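Local coordinates for protein NADH dehydrogenase, putative (Plasmodium falciparum, PDB 5JWC) that probably oxidises NADH and passes the electrons through a bound flavin-adenine dinucleotide to ubiquinone, as a membrane-associated type II NADH dehydrogenase of the malaria parasite, at residues S419-T423 against A424-K428; A300-T303 against L304-K307; W488-V491 against Y492-L496. All blocks are in the same frame, centred on the assembly; numbering follows the deposited sequence.

Contact 1 of 3, residues S419-T423 against A424-K428; sequences SPTPT and AQNAK. With FAD (flavin-adenine dinucleotide), chain C.
The N-terminus of helix 424-440, aimed at the pyrimidine edge of the FAD isoalloxazine, is built by a threonine cap and an asparagine reaching back to the preceding loop. Thr423 is the N-cap: its OG1 accepts from Asn426 N at 3.1 Å. Chi1 of 64° sets OG1 between the backbone N and the carbonyl carbon, turned to the first helical turn. A water also joins Thr423 OG1 to Gln425 OE1, while Gln425 NE2 is held by Gly459 O. Asn426 sends ND2 to Thr421 O over 2.9 Å; at 173° the bond is nearly straight, and the acceptor lies only 3° out of the amide plane. The same amide packs against CB of Pro420. Thr423 O receives Ala427 N as the first main-chain bond of the helix. With the turn so shaped, two amides at its start are left for the cofactor: Ala424 N donates to FAD N1 at 3.0 Å in a nearly straight bond, and Gln425 N to FAD O2 at 3.2 Å. Donors at the positive end of a helix dipole would probably stabilise negative charge on N1 and O2 of reduced flavin, as in related flavoenzymes.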
loop_
_atom_site.group_PDB
_atom_site.type_symbol
_atom_site.label_atom_id
_atom_site.label_comp_id
_atom_site.label_asym_id
_atom_site.label_seq_id
_atom_site.Cartn_x
_atom_site.Cartn_y
_atom_site.Cartn_z
ATOM N N SER A 419 28.095 -26.414 2.199
ATOM C CA SER A 419 27.374 -25.604 3.172
ATOM C C SER A 419 25.883 -25.566 2.805
ATOM O O SER A 419 25.529 -25.741 1.637
ATOM C CB SER A 419 27.975 -24.189 3.199
ATOM O OG SER A 419 27.625 -23.478 4.370
ATOM N N PRO A 420 24.999 -25.330 3.795
ATOM C CA PRO A 420 23.579 -25.219 3.440
ATOM C C PRO A 420 23.363 -24.150 2.355
ATOM O O PRO A 420 23.957 -23.071 2.399
ATOM C CB PRO A 420 22.911 -24.810 4.763
ATOM C CG PRO A 420 23.864 -25.380 5.835
ATOM C CD PRO A 420 25.231 -25.229 5.248
ATOM N N THR A 421 22.530 -24.471 1.377
ATOM C CA THR A 421 22.192 -23.526 0.315
ATOM C C THR A 421 21.514 -22.279 0.896
ATOM O O THR A 421 20.873 -22.369 1.938
ATOM C CB THR A 421 21.268 -24.184 -0.710
ATOM O OG1 THR A 421 20.166 -24.777 -0.007
ATOM C CG2 THR A 421 22.012 -25.296 -1.458
ATOM N N PRO A 422 21.679 -21.113 0.241
ATOM C CA PRO A 422 21.076 -19.877 0.779
ATOM C C PRO A 422 19.565 -19.813 0.527
ATOM O O PRO A 422 19.107 -19.160 -0.415
ATOM C CB PRO A 422 21.800 -18.770 0.015
ATOM C CG PRO A 422 22.151 -19.414 -1.326
ATOM C CD PRO A 422 22.453 -20.870 -0.992
ATOM N N THR A 423 18.799 -20.491 1.374
ATOM C CA THR A 423 17.349 -20.548 1.238
ATOM C C THR A 423 16.615 -20.195 2.536
ATOM O O THR A 423 17.198 -20.244 3.626
ATOM C CB THR A 423 16.888 -21.941 0.805
ATOM O OG1 THR A 423 17.223 -22.885 1.836
ATOM C CG2 THR A 423 17.562 -22.351 -0.527
ATOM N N ALA A 424 15.339 -19.845 2.412
ATOM C CA ALA A 424 14.515 -19.591 3.579
ATOM C C ALA A 424 14.386 -20.867 4.395
ATOM O O ALA A 424 14.403 -20.824 5.627
ATOM C CB ALA A 424 13.138 -19.066 3.179
ATOM N N GLN A 425 14.275 -22.003 3.702
ATOM C CA GLN A 425 14.191 -23.300 4.373
ATOM C C GLN A 425 15.377 -23.504 5.302
ATOM O O GLN A 425 15.203 -23.861 6.461
ATOM C CB GLN A 425 14.126 -24.454 3.364
ATOM C CG GLN A 425 12.807 -24.551 2.623
ATOM C CD GLN A 425 12.824 -25.619 1.536
ATOM O OE1 GLN A 425 13.875 -25.923 0.978
ATOM N NE2 GLN A 425 11.669 -26.199 1.250
ATOM N N ASN A 426 16.589 -23.273 4.805
ATOM C CA ASN A 426 17.754 -23.483 5.653
ATOM C C ASN A 426 17.874 -22.419 6.747
ATOM O O ASN A 426 18.213 -22.758 7.873
ATOM C CB ASN A 426 19.040 -23.568 4.812
ATOM C CG ASN A 426 19.118 -24.890 4.044
ATOM O OD1 ASN A 426 18.558 -25.888 4.484
ATOM N ND2 ASN A 426 19.781 -24.891 2.899
ATOM N N ALA A 427 17.588 -21.154 6.434
ATOM C CA ALA A 427 17.632 -20.119 7.470
ATOM C C ALA A 427 16.662 -20.452 8.606
ATOM O O ALA A 427 16.980 -20.282 9.783
ATOM C CB ALA A 427 17.327 -18.724 6.878
ATOM N N LYS A 428 15.482 -20.943 8.255
ATOM C CA LYS A 428 14.502 -21.306 9.272
ATOM C C LYS A 428 14.966 -22.496 10.110
ATOM O O LYS A 428 14.845 -22.491 11.344
ATOM C CB LYS A 428 13.153 -21.616 8.626
ATOM C CG LYS A 428 12.082 -21.885 9.666
ATOM C CD LYS A 428 10.754 -22.224 9.019
ATOM C CE LYS A 428 9.627 -22.300 10.052
ATOM N NZ LYS A 428 8.334 -22.703 9.408
HETATM P PA FAD C . 16.776 -12.153 5.082
HETATM O O1A FAD C . 16.906 -11.376 3.804
HETATM O O2A FAD C . 15.539 -12.974 5.170
HETATM O O5B FAD C . 16.877 -11.166 6.349
HETATM C C5B FAD C . 17.973 -10.299 6.532
HETATM C C4B FAD C . 17.533 -9.265 7.556
HETATM O O4B FAD C . 18.659 -8.526 7.985
HETATM C C3B FAD C . 16.538 -8.268 6.955
HETATM O O3B FAD C . 15.545 -7.991 7.919
HETATM C C2B FAD C . 17.367 -7.016 6.770
HETATM O O2B FAD C . 16.566 -5.863 6.885
HETATM C C1B FAD C . 18.319 -7.158 7.952
HETATM N N9A FAD C . 19.566 -6.397 7.847
HETATM C C8A FAD C . 20.308 -6.134 6.720
HETATM N N7A FAD C . 21.393 -5.414 7.102
HETATM C C5A FAD C . 21.350 -5.222 8.438
HETATM C C6A FAD C . 22.201 -4.563 9.311
HETATM N N6A FAD C . 23.343 -4.037 8.868
HETATM N N1A FAD C . 21.896 -4.543 10.653
HETATM C C2A FAD C . 20.754 -5.170 11.116
HETATM N N3A FAD C . 19.908 -5.822 10.239
HETATM C C4A FAD C . 20.204 -5.837 8.920
HETATM N N1 FAD C . 14.017 -19.518 -0.207
HETATM C C2 FAD C . 13.393 -20.735 -0.153
HETATM O O2 FAD C . 13.832 -21.603 0.593
HETATM N N3 FAD C . 12.266 -20.990 -0.916
HETATM C C4 FAD C . 11.735 -20.034 -1.741
HETATM O O4 FAD C . 10.719 -20.291 -2.401
HETATM C C4X FAD C . 12.350 -18.789 -1.795
HETATM N N5 FAD C . 11.855 -17.795 -2.609
HETATM C C5X FAD C . 12.490 -16.559 -2.644
HETATM C C6 FAD C . 11.982 -15.550 -3.443
HETATM C C7 FAD C . 12.596 -14.304 -3.500
HETATM C C7M FAD C . 12.011 -13.239 -4.398
HETATM C C8 FAD C . 13.727 -14.057 -2.733
HETATM C C8M FAD C . 14.408 -12.721 -2.781
HETATM C C9 FAD C . 14.240 -15.071 -1.923
HETATM C C9A FAD C . 13.620 -16.318 -1.871
HETATM N N10 FAD C . 14.118 -17.327 -1.064
HETATM C C10 FAD C . 13.488 -18.542 -1.021
HETATM C "C1'" FAD C . 15.367 -17.131 -0.255
HETATM C "C2'" FAD C . 15.172 -16.575 1.131
HETATM O "O2'" FAD C . 14.481 -15.360 1.039
HETATM C "C3'" FAD C . 16.550 -16.281 1.697
HETATM O "O3'" FAD C . 17.373 -17.423 1.632
HETATM C "C4'" FAD C . 16.340 -15.842 3.135
HETATM O "O4'" FAD C . 15.805 -14.545 3.073
HETATM C "C5'" FAD C . 17.624 -15.845 3.951
HETATM O "O5'" FAD C . 17.279 -15.496 5.275
HETATM P P FAD C . 18.199 -14.455 6.090
HETATM O O1P FAD C . 17.673 -14.334 7.502
HETATM O O2P FAD C . 19.614 -14.950 5.977
HETATM O O3P FAD C . 18.094 -13.069 5.255
HETATM O O HOH W 1 16.685 -25.500 0.966
#

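Contact 2 of 3, residues A300-T303 against L304-K307; sequences AQTT and LIQK
Thr302 and Ile305 meet where the chain leaves strand 299-301 and enters helix 303-309, and the polar atoms of this junction are largely paired locally. Thr302 OG1 takes a weak hydrogen bond from Ile305 N at 3.3 Å, because a chi1 of 58° points the hydroxyl at the N-terminal turn of the helix. That hydroxyl also lies against the Ile305 side chain, with OG1 at 3.2 Å from CG1. Thr302 O has a stronger donor in Gln306 N, 3.1 Å away and in the carbonyl plane, and a weak, strongly bent second one in Ile305 N. Thr302 is therefore the N-cap residue, within the pyridine nucleotide-disulphide oxidoreductase family region, and Val136 packs on both it and Ile305. One residue further back, Gln301 O is met by the side chain of Gln306: NE2 approaches to 3.2 Å from above the carbonyl plane, 48° out of it, rather than on a lone pair. Gln301 folds back at chi2 (-56°), bringing OE1 to 3.6 Å from CG2 of Ile305. Thr303 O is taken by Lys307 N at 2.9 Å. The side chain of Leu304 touches FAD and Cys105.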
loop_
_atom_site.group_PDB
_atom_site.type_symbol
_atom_site.label_atom_id
_atom_site.label_comp_id
_atom_site.label_asym_id
_atom_site.label_seq_id
_atom_site.Cartn_x
_atom_site.Cartn_y
_atom_site.Cartn_z
ATOM N N ALA A 300 25.022 -10.445 -3.043
ATOM C CA ALA A 300 26.319 -9.966 -2.594
ATOM C C ALA A 300 26.244 -9.764 -1.089
ATOM O O ALA A 300 25.157 -9.701 -0.514
ATOM C CB ALA A 300 26.702 -8.678 -3.300
ATOM N N GLN A 301 27.396 -9.677 -0.445
ATOM C CA GLN A 301 27.432 -9.563 0.998
ATOM C C GLN A 301 27.147 -8.140 1.441
ATOM O O GLN A 301 27.495 -7.187 0.754
ATOM C CB GLN A 301 28.788 -10.028 1.537
ATOM C CG GLN A 301 28.977 -11.527 1.414
ATOM C CD GLN A 301 27.851 -12.294 2.110
ATOM O OE1 GLN A 301 27.630 -12.122 3.317
ATOM N NE2 GLN A 301 27.134 -13.140 1.355
ATOM N N THR A 302 26.501 -8.000 2.592
ATOM C CA THR A 302 26.242 -6.678 3.148
ATOM C C THR A 302 27.551 -5.982 3.514
ATOM O O THR A 302 28.562 -6.637 3.764
ATOM C CB THR A 302 25.387 -6.759 4.402
ATOM O OG1 THR A 302 26.051 -7.591 5.365
ATOM C CG2 THR A 302 24.016 -7.347 4.075
ATOM N N THR A 303 27.513 -4.657 3.591
ATOM C CA THR A 303 28.681 -3.885 4.007
ATOM C C THR A 303 29.096 -4.267 5.427
ATOM O O THR A 303 30.286 -4.380 5.730
ATOM C CB THR A 303 28.417 -2.358 3.908
ATOM O OG1 THR A 303 27.357 -1.992 4.797
ATOM C CG2 THR A 303 28.017 -1.991 2.498
ATOM N N LEU A 304 28.122 -4.516 6.292
ATOM C CA LEU A 304 28.435 -4.919 7.662
ATOM C C LEU A 304 29.327 -6.165 7.716
ATOM O O LEU A 304 30.304 -6.221 8.482
ATOM C CB LEU A 304 27.148 -5.196 8.436
ATOM C CG LEU A 304 27.329 -5.891 9.787
ATOM C CD1 LEU A 304 28.184 -5.006 10.702
ATOM C CD2 LEU A 304 26.020 -6.223 10.450
ATOM N N ILE A 305 28.993 -7.158 6.896
ATOM C CA ILE A 305 29.732 -8.414 6.886
ATOM C C ILE A 305 31.140 -8.189 6.316
ATOM O O ILE A 305 32.123 -8.716 6.844
ATOM C CB ILE A 305 28.984 -9.496 6.060
ATOM C CG1 ILE A 305 27.717 -9.956 6.785
ATOM C CG2 ILE A 305 29.868 -10.680 5.796
ATOM C CD1 ILE A 305 27.955 -10.656 8.116
ATOM N N GLN A 306 31.213 -7.403 5.246
ATOM C CA GLN A 306 32.477 -7.017 4.619
ATOM C C GLN A 306 33.413 -6.352 5.622
ATOM O O GLN A 306 34.613 -6.634 5.631
ATOM C CB GLN A 306 32.234 -6.067 3.449
ATOM C CG GLN A 306 31.572 -6.706 2.237
ATOM C CD GLN A 306 31.422 -5.721 1.091
ATOM O OE1 GLN A 306 32.406 -5.152 0.624
ATOM N NE2 GLN A 306 30.183 -5.511 0.632
ATOM N N LYS A 307 32.864 -5.463 6.457
ATOM C CA LYS A 307 33.667 -4.764 7.463
ATOM C C LYS A 307 34.016 -5.645 8.654
ATOM O O LYS A 307 35.124 -5.561 9.179
ATOM C CB LYS A 307 32.973 -3.491 7.954
ATOM C CG LYS A 307 32.968 -2.377 6.933
ATOM C CD LYS A 307 32.727 -1.023 7.591
ATOM C CE LYS A 307 31.277 -0.817 7.974
ATOM N NZ LYS A 307 30.976 0.626 8.225
#

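Contact 3 of 3, residues W488-V491 against Y492-L496; sequences WKVV and YIQLL. With TRT (fragment of triton X-100), chain J; 4W0 (5-fluoro-3-methyl-2-{4-[4-(trifluoromethoxy)benzyl]phenyl}quinolin-4(1H)-one), chain M.
The indole of Trp488 is sandwiched between the inhibitor RYL-552 and Tyr492. On one face lies the fluorinated quinolinone ring system, whose C6 sits 3.2 Å above the ring plane, offset toward the rim; on the opposite face CD2 of Tyr492 stands over the centre of the indole. The tyrosine does not lie flat there. Its plane makes 54° with the five-membered ring, an oblique pairing, so that NE1 of Trp488 reaches the tyrosine edge, 3.4 Å from CE2. CG of Trp488 is anti to the backbone N (chi1 -176°), which lays the indole alongside the next turn, where Tyr492 follows. At the indole edge, in plane, lies CG of Lys489; the extended chain of that lysine carries CE to 3.4 Å from F1 of the inhibitor, and the lysine makes a cation-pi contact with Phe509. Trp488 and Tyr492 are an i to i+4 pair within helix 484-495 of the NDH2 C-terminal region, held by Tyr492 N to Trp488 O (2.9 Å, 176°), with Ile493 N to Lys489 O beside it. Another side of the same helix meets detergent: Val491 CG1 and Leu495 CD1 run side by side 3.7 Å apart, and Leu495 CD1 comes within 3.3 Å of O18 of the Triton fragment. Near the C-terminal end, Val491 O receives Leu495 N at 3.3 Å and, weakly, Gln494 N, and Leu496 leaves helical geometry.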
loop_
_atom_site.group_PDB
_atom_site.type_symbol
_atom_site.label_atom_id
_atom_site.label_comp_id
_atom_site.label_asym_id
_atom_site.label_seq_id
_atom_site.Cartn_x
_atom_site.Cartn_y
_atom_site.Cartn_z
ATOM N N TRP A 488 -0.073 -26.287 -4.278
ATOM C CA TRP A 488 0.689 -25.093 -3.936
ATOM C C TRP A 488 0.032 -24.374 -2.733
ATOM O O TRP A 488 0.703 -24.028 -1.768
ATOM C CB TRP A 488 0.768 -24.198 -5.164
ATOM C CG TRP A 488 1.586 -22.964 -5.071
ATOM C CD1 TRP A 488 2.865 -22.796 -5.509
ATOM C CD2 TRP A 488 1.158 -21.690 -4.566
ATOM N NE1 TRP A 488 3.270 -21.499 -5.296
ATOM C CE2 TRP A 488 2.244 -20.795 -4.722
ATOM C CE3 TRP A 488 -0.025 -21.214 -3.994
ATOM C CZ2 TRP A 488 2.178 -19.455 -4.323
ATOM C CZ3 TRP A 488 -0.095 -19.874 -3.606
ATOM C CH2 TRP A 488 1.003 -19.014 -3.772
ATOM N N LYS A 489 -1.286 -24.195 -2.777
ATOM C CA LYS A 489 -2.006 -23.507 -1.689
ATOM C C LYS A 489 -1.933 -24.268 -0.359
ATOM O O LYS A 489 -1.702 -23.681 0.704
ATOM C CB LYS A 489 -3.462 -23.301 -2.094
ATOM C CG LYS A 489 -3.589 -22.458 -3.354
ATOM C CD LYS A 489 -5.022 -22.090 -3.659
ATOM C CE LYS A 489 -5.049 -21.266 -4.943
ATOM N NZ LYS A 489 -6.423 -20.955 -5.377
ATOM N N VAL A 490 -2.125 -25.580 -0.424
ATOM C CA VAL A 490 -2.023 -26.427 0.758
ATOM C C VAL A 490 -0.639 -26.315 1.379
ATOM O O VAL A 490 -0.504 -26.240 2.610
ATOM C CB VAL A 490 -2.321 -27.912 0.431
ATOM C CG1 VAL A 490 -1.919 -28.804 1.589
ATOM C CG2 VAL A 490 -3.798 -28.088 0.122
ATOM N N VAL A 491 0.394 -26.298 0.537
ATOM C CA VAL A 491 1.739 -26.187 1.078
ATOM C C VAL A 491 1.921 -24.814 1.697
ATOM O O VAL A 491 2.251 -24.696 2.864
ATOM C CB VAL A 491 2.827 -26.416 0.014
ATOM C CG1 VAL A 491 4.185 -26.001 0.569
ATOM C CG2 VAL A 491 2.835 -27.874 -0.425
ATOM N N TYR A 492 1.693 -23.767 0.919
ATOM C CA TYR A 492 2.000 -22.436 1.437
ATOM C C TYR A 492 1.161 -22.007 2.631
ATOM O O TYR A 492 1.679 -21.306 3.501
ATOM C CB TYR A 492 1.910 -21.390 0.320
ATOM C CG TYR A 492 3.261 -21.274 -0.326
ATOM C CD1 TYR A 492 4.336 -20.811 0.405
ATOM C CD2 TYR A 492 3.484 -21.696 -1.624
ATOM C CE1 TYR A 492 5.598 -20.728 -0.146
ATOM C CE2 TYR A 492 4.751 -21.615 -2.197
ATOM C CZ TYR A 492 5.803 -21.133 -1.447
ATOM O OH TYR A 492 7.070 -21.051 -1.994
ATOM N N ILE A 493 -0.103 -22.416 2.721
ATOM C CA ILE A 493 -0.873 -21.941 3.885
ATOM C C ILE A 493 -0.289 -22.513 5.195
ATOM O O ILE A 493 -0.372 -21.873 6.256
ATOM C CB ILE A 493 -2.399 -22.231 3.753
ATOM C CG1 ILE A 493 -3.159 -21.354 4.766
ATOM C CG2 ILE A 493 -2.726 -23.701 3.927
ATOM C CD1 ILE A 493 -4.634 -21.236 4.520
ATOM N N GLN A 494 0.368 -23.669 5.112
ATOM C CA GLN A 494 1.008 -24.239 6.299
ATOM C C GLN A 494 2.382 -23.624 6.587
ATOM O O GLN A 494 2.871 -23.714 7.712
ATOM C CB GLN A 494 1.150 -25.747 6.164
ATOM C CG GLN A 494 -0.171 -26.468 6.017
ATOM C CD GLN A 494 0.043 -27.934 5.699
ATOM O OE1 GLN A 494 -0.099 -28.358 4.552
ATOM N NE2 GLN A 494 0.395 -28.711 6.711
ATOM N N LEU A 495 3.013 -23.027 5.578
ATOM C CA LEU A 495 4.308 -22.384 5.800
ATOM C C LEU A 495 4.178 -20.959 6.367
ATOM O O LEU A 495 5.101 -20.461 7.023
ATOM C CB LEU A 495 5.133 -22.376 4.506
ATOM C CG LEU A 495 5.431 -23.789 3.963
ATOM C CD1 LEU A 495 6.247 -23.724 2.674
ATOM C CD2 LEU A 495 6.157 -24.642 5.021
ATOM N N LEU A 496 3.034 -20.313 6.148
ATOM C CA LEU A 496 2.822 -18.976 6.696
ATOM C C LEU A 496 2.937 -19.004 8.241
ATOM O O LEU A 496 2.604 -19.997 8.864
ATOM C CB LEU A 496 1.465 -18.436 6.235
ATOM C CG LEU A 496 1.396 -18.065 4.755
ATOM C CD1 LEU A 496 -0.047 -17.745 4.354
ATOM C CD2 LEU A 496 2.344 -16.878 4.430
HETATM C C25 TRT J . 9.838 -23.549 6.020
HETATM O O24 TRT J . 9.603 -22.418 5.237
HETATM C C23 TRT J . 10.677 -22.217 4.320
HETATM C C22 TRT J . 10.126 -21.708 3.028
HETATM O O21 TRT J . 9.792 -22.832 2.167
HETATM C C20 TRT J . 9.085 -22.403 1.015
HETATM C C19 TRT J . 9.092 -23.495 -0.047
HETATM O O18 TRT J . 8.352 -24.682 0.332
HETATM C C17 TRT J . 8.669 -25.787 -0.504
HETATM C C16 TRT J . 7.863 -27.035 -0.036
HETATM O O15 TRT J . 8.494 -27.693 1.102
HETATM C C12 TRT J . 7.423 -28.200 1.910
HETATM C C13 TRT J . 6.464 -29.043 1.287
HETATM C C14 TRT J . 5.377 -29.525 2.030
HETATM C C11 TRT J . 7.289 -27.830 3.247
HETATM C C10 TRT J . 6.196 -28.319 3.999
HETATM C C9 TRT J . 5.243 -29.169 3.391
HETATM C C6 TRT J . 4.053 -29.691 4.206
HETATM C C8 TRT J . 4.429 -30.986 4.968
HETATM C C7 TRT J . 3.725 -28.617 5.245
HETATM C C5 TRT J . 2.787 -29.741 3.245
HETATM C C1 TRT J . 2.046 -31.069 2.766
HETATM C C2 TRT J . 2.974 -32.125 2.132
HETATM C C4 TRT J . 1.171 -31.642 3.891
HETATM C C3 TRT J . 1.082 -30.663 1.663
HETATM C C1 4W0 M . 0.202 -18.512 -7.644
HETATM C C2 4W0 M . -0.441 -17.935 -8.751
HETATM C C3 4W0 M . -1.670 -18.448 -9.201
HETATM C C4 4W0 M . -2.271 -19.545 -8.557
HETATM C C5 4W0 M . -1.632 -20.119 -7.451
HETATM C C6 4W0 M . -0.408 -19.613 -6.992
HETATM O O1 4W0 M . -5.197 -17.318 -20.881
HETATM C C7 4W0 M . -3.589 -20.082 -9.048
HETATM C C8 4W0 M . -4.234 -19.481 -10.204
HETATM C C9 4W0 M . -3.588 -18.328 -10.871
HETATM C C10 4W0 M . -4.130 -17.630 -12.098
HETATM C C11 4W0 M . -4.274 -18.329 -13.298
HETATM C C12 4W0 M . -4.727 -17.694 -14.448
HETATM C C13 4W0 M . -4.998 -16.345 -14.371
HETATM C C14 4W0 M . -4.828 -15.646 -13.209
HETATM C C15 4W0 M . -4.381 -16.274 -12.066
HETATM O O2 4W0 M . -4.118 -21.020 -8.491
HETATM N N 4W0 M . -2.330 -17.831 -10.380
HETATM C C16 4W0 M . -5.495 -15.511 -15.513
HETATM C C17 4W0 M . -5.373 -16.016 -16.925
HETATM C C18 4W0 M . -4.148 -16.413 -17.442
HETATM C C19 4W0 M . -4.088 -16.856 -18.762
HETATM C C20 4W0 M . -5.246 -16.863 -19.548
HETATM C C21 4W0 M . -6.466 -16.451 -19.025
HETATM C C22 4W0 M . -6.524 -16.020 -17.713
HETATM C C23 4W0 M . -5.556 -20.037 -10.679
HETATM F F1 4W0 M . -2.201 -21.155 -6.832
HETATM C C24 4W0 M . -5.335 -18.706 -21.063
HETATM F F2 4W0 M . -4.282 -19.307 -20.505
HETATM F F3 4W0 M . -5.354 -18.985 -22.378
HETATM F F4 4W0 M . -6.473 -19.109 -20.479
#

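Overall arrangement
Contacts 1 and 2 are both N-caps and both reach FAD, yet they do not touch: their centres are about 18 Å apart and their nearest atoms about 8 Å. Contact 1 hydrogen-bonds the cofactor through main-chain amides; contact 2 touches it through the Leu304 side chain. Contact 3 is also about 18 Å from contact 1 between centres, with nearest atoms about 5 Å apart. One Triton fragment touches residues of both. Contacts 2 and 3 lie on opposite sides of the chain's centre, about 33 Å between centres. Of the three, contact 3 alone holds inhibitor-pocket residues, Trp488 and Lys489. A chain of contacts runs from there to the flavin cofactor: inhibitor on one face of Trp488, Tyr492 on the opposite face, and Tyr492 touching FAD.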